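Extracellular invertase (Aspergillus kawachii, PDB 5XH8) is a family 32 beta-fructofuranosidase with high transfructosylation activity, probably splitting sucrose and passing fructosyl units to acceptors to build fructooligosaccharides such as 1-kestose. Local coordinates at residues F162-T167 against A205-R210. Numbering follows the deposited sequence.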
loop_
_atom_site.group_PDB
_atom_site.type_symbol
_atom_site.label_atom_id
_atom_site.label_comp_id
_atom_site.label_asym_id
_atom_site.label_seq_id
_atom_site.Cartn_x
_atom_site.Cartn_y
_atom_site.Cartn_z
ATOM N N PHE A 162 -3.644 12.402 -1.764
ATOM C CA PHE A 162 -4.596 11.951 -2.774
ATOM C C PHE A 162 -4.361 12.576 -4.152
ATOM O O PHE A 162 -4.353 13.797 -4.295
ATOM C CB PHE A 162 -6.033 12.252 -2.309
ATOM C CG PHE A 162 -7.090 11.814 -3.294
ATOM C CD1 PHE A 162 -7.382 10.470 -3.451
ATOM C CD2 PHE A 162 -7.759 12.747 -4.092
ATOM C CE1 PHE A 162 -8.336 10.037 -4.361
ATOM C CE2 PHE A 162 -8.719 12.331 -5.016
ATOM C CZ PHE A 162 -9.008 10.968 -5.144
ATOM N N ALA A 163 -4.160 11.724 -5.154
ATOM C CA ALA A 163 -3.982 12.132 -6.556
ATOM C C ALA A 163 -2.748 12.995 -6.871
ATOM O O ALA A 163 -2.649 13.537 -7.982
ATOM C CB ALA A 163 -5.258 12.793 -7.089
ATOM N N TYR A 164 -1.784 13.090 -5.949
ATOM C CA TYR A 164 -0.540 13.814 -6.246
ATOM C C TYR A 164 0.280 12.992 -7.230
ATOM O O TYR A 164 0.470 11.789 -7.033
ATOM C CB TYR A 164 0.268 14.068 -4.975
ATOM C CG TYR A 164 -0.178 15.255 -4.140
ATOM C CD1 TYR A 164 -1.505 15.729 -4.168
ATOM C CD2 TYR A 164 0.728 15.905 -3.297
ATOM C CE1 TYR A 164 -1.905 16.809 -3.376
ATOM C CE2 TYR A 164 0.332 16.989 -2.496
ATOM C CZ TYR A 164 -0.982 17.440 -2.546
ATOM O OH TYR A 164 -1.397 18.515 -1.776
ATOM N N ASN A 165 0.733 13.638 -8.297
ATOM C CA ASN A 165 1.536 13.019 -9.330
ATOM C C ASN A 165 3.008 13.329 -9.014
ATOM O O ASN A 165 3.630 14.286 -9.542
ATOM C CB ASN A 165 1.108 13.576 -10.684
ATOM C CG ASN A 165 1.871 12.959 -11.836
ATOM O OD1 ASN A 165 2.558 11.954 -11.697
ATOM N ND2 ASN A 165 1.747 13.568 -12.994
ATOM N N VAL A 166 3.544 12.552 -8.079
ATOM C CA VAL A 166 4.895 12.777 -7.581
ATOM C C VAL A 166 6.015 12.391 -8.562
ATOM O O VAL A 166 5.868 11.446 -9.323
ATOM C CB VAL A 166 5.132 12.048 -6.253
ATOM C CG1 VAL A 166 4.229 12.633 -5.175
ATOM C CG2 VAL A 166 4.953 10.530 -6.414
ATOM N N THR A 167 7.134 13.123 -8.507
ATOM C CA THR A 167 8.376 12.750 -9.178
ATOM C C THR A 167 9.141 11.674 -8.401
ATOM O O THR A 167 9.901 10.894 -8.994
ATOM C CB THR A 167 9.329 13.945 -9.325
ATOM O OG1 THR A 167 9.417 14.664 -8.088
ATOM C CG2 THR A 167 8.854 14.884 -10.449
ATOM N N ALA A 205 9.953 19.405 -3.876
ATOM C CA ALA A 205 9.292 19.690 -2.615
ATOM C C ALA A 205 9.686 18.759 -1.484
ATOM O O ALA A 205 10.136 17.633 -1.712
ATOM C CB ALA A 205 7.781 19.624 -2.796
ATOM N N GLN A 206 9.507 19.253 -0.264
ATOM C CA GLN A 206 9.442 18.444 0.917
ATOM C C GLN A 206 8.005 18.399 1.384
ATOM O O GLN A 206 7.355 19.457 1.602
ATOM C CB GLN A 206 10.299 19.030 2.031
ATOM C CG GLN A 206 11.787 19.029 1.725
ATOM C CD GLN A 206 12.617 19.499 2.907
ATOM O OE1 GLN A 206 12.089 19.898 3.951
ATOM N NE2 GLN A 206 13.925 19.431 2.753
ATOM N N PHE A 207 7.512 17.176 1.544
ATOM C CA PHE A 207 6.194 16.917 2.077
ATOM C C PHE A 207 6.339 16.708 3.574
ATOM O O PHE A 207 7.113 15.839 3.995
ATOM C CB PHE A 207 5.618 15.658 1.425
ATOM C CG PHE A 207 5.595 15.712 -0.072
ATOM C CD1 PHE A 207 4.553 16.362 -0.743
ATOM C CD2 PHE A 207 6.610 15.151 -0.810
ATOM C CE1 PHE A 207 4.531 16.420 -2.124
ATOM C CE2 PHE A 207 6.594 15.200 -2.185
ATOM C CZ PHE A 207 5.555 15.841 -2.843
ATOM N N LEU A 208 5.578 17.471 4.375
ATOM C CA LEU A 208 5.735 17.502 5.836
ATOM C C LEU A 208 4.593 16.754 6.493
ATOM O O LEU A 208 3.444 16.889 6.056
ATOM C CB LEU A 208 5.789 18.958 6.345
ATOM C CG LEU A 208 5.945 19.192 7.862
ATOM C CD1 LEU A 208 7.292 18.676 8.368
ATOM C CD2 LEU A 208 5.766 20.673 8.218
ATOM N N TYR A 209 4.918 15.979 7.533
ATOM C CA TYR A 209 3.949 15.223 8.313
ATOM C C TYR A 209 4.224 15.327 9.797
ATOM O O TYR A 209 5.353 15.559 10.208
ATOM C CB TYR A 209 3.998 13.708 7.946
ATOM C CG TYR A 209 3.635 13.381 6.531
ATOM C CD1 TYR A 209 4.542 13.586 5.498
ATOM C CD2 TYR A 209 2.391 12.855 6.215
ATOM C CE1 TYR A 209 4.207 13.298 4.191
ATOM C CE2 TYR A 209 2.052 12.556 4.909
ATOM C CZ TYR A 209 2.978 12.770 3.906
ATOM O OH TYR A 209 2.656 12.503 2.611
ATOM N N ARG A 210 3.205 15.085 10.616
ATOM C CA ARG A 210 3.434 14.896 12.055
ATOM C C ARG A 210 2.769 13.629 12.509
ATOM O O ARG A 210 1.768 13.224 11.930
ATOM C CB ARG A 210 2.939 16.095 12.865
ATOM C CG ARG A 210 1.438 16.313 12.915
ATOM C CD ARG A 210 1.104 17.501 13.821
ATOM N NE ARG A 210 -0.294 17.846 13.674
ATOM C CZ ARG A 210 -0.900 18.921 14.190
ATOM N NH1 ARG A 210 -0.247 19.824 14.918
ATOM N NH2 ARG A 210 -2.196 19.085 13.970
#
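Tyr164 and Phe207 meet through their rings without stacking: CD2 of Tyr164 lies 4.0 Å from CE1 of Phe207. The phenylalanine carbon sits at the edge of the tyrosine ring, near its plane, while the two planes are turned by about 50°. On the Phe207 ring the second touch falls at the far end, where CZ approaches CG1 of Val166 at 4.2 Å. With CG set anti to its carbonyl carbon (chi1 -55°), Phe207 reaches out from its strand so that neighbouring ring carbons, CE1 and CZ, serve the two partners. The side chains of Tyr164 and Phe207 run past one another in opposite directions. The contact is apolar, carbon against carbon, and buries 98 Å² in all. Phe162 lies apart from it and packs against the second subunit, where Tyr212 of that subunit meets its ring edge-to-face.

The case illustrates how a large ring can bridge strands that are not neighbours: the nearest CA atoms, those of Val166 and Ala205, are 9.6 Å apart. Strand 191-199 lies between strands 166-176 and 203-211, and its backbone bonds to both, at Thr167 with Gly198 and at Phe207 with Ile195. Strand 219-227 completes this four-stranded antiparallel sheet, a blade of the family 32 beta-propeller, and its Tyr221 touches both Tyr164 and Phe207. The contact thus joins the start of strand 166-176 and the loop that leads into it to the third strand of the blade, with strand 191-199 between.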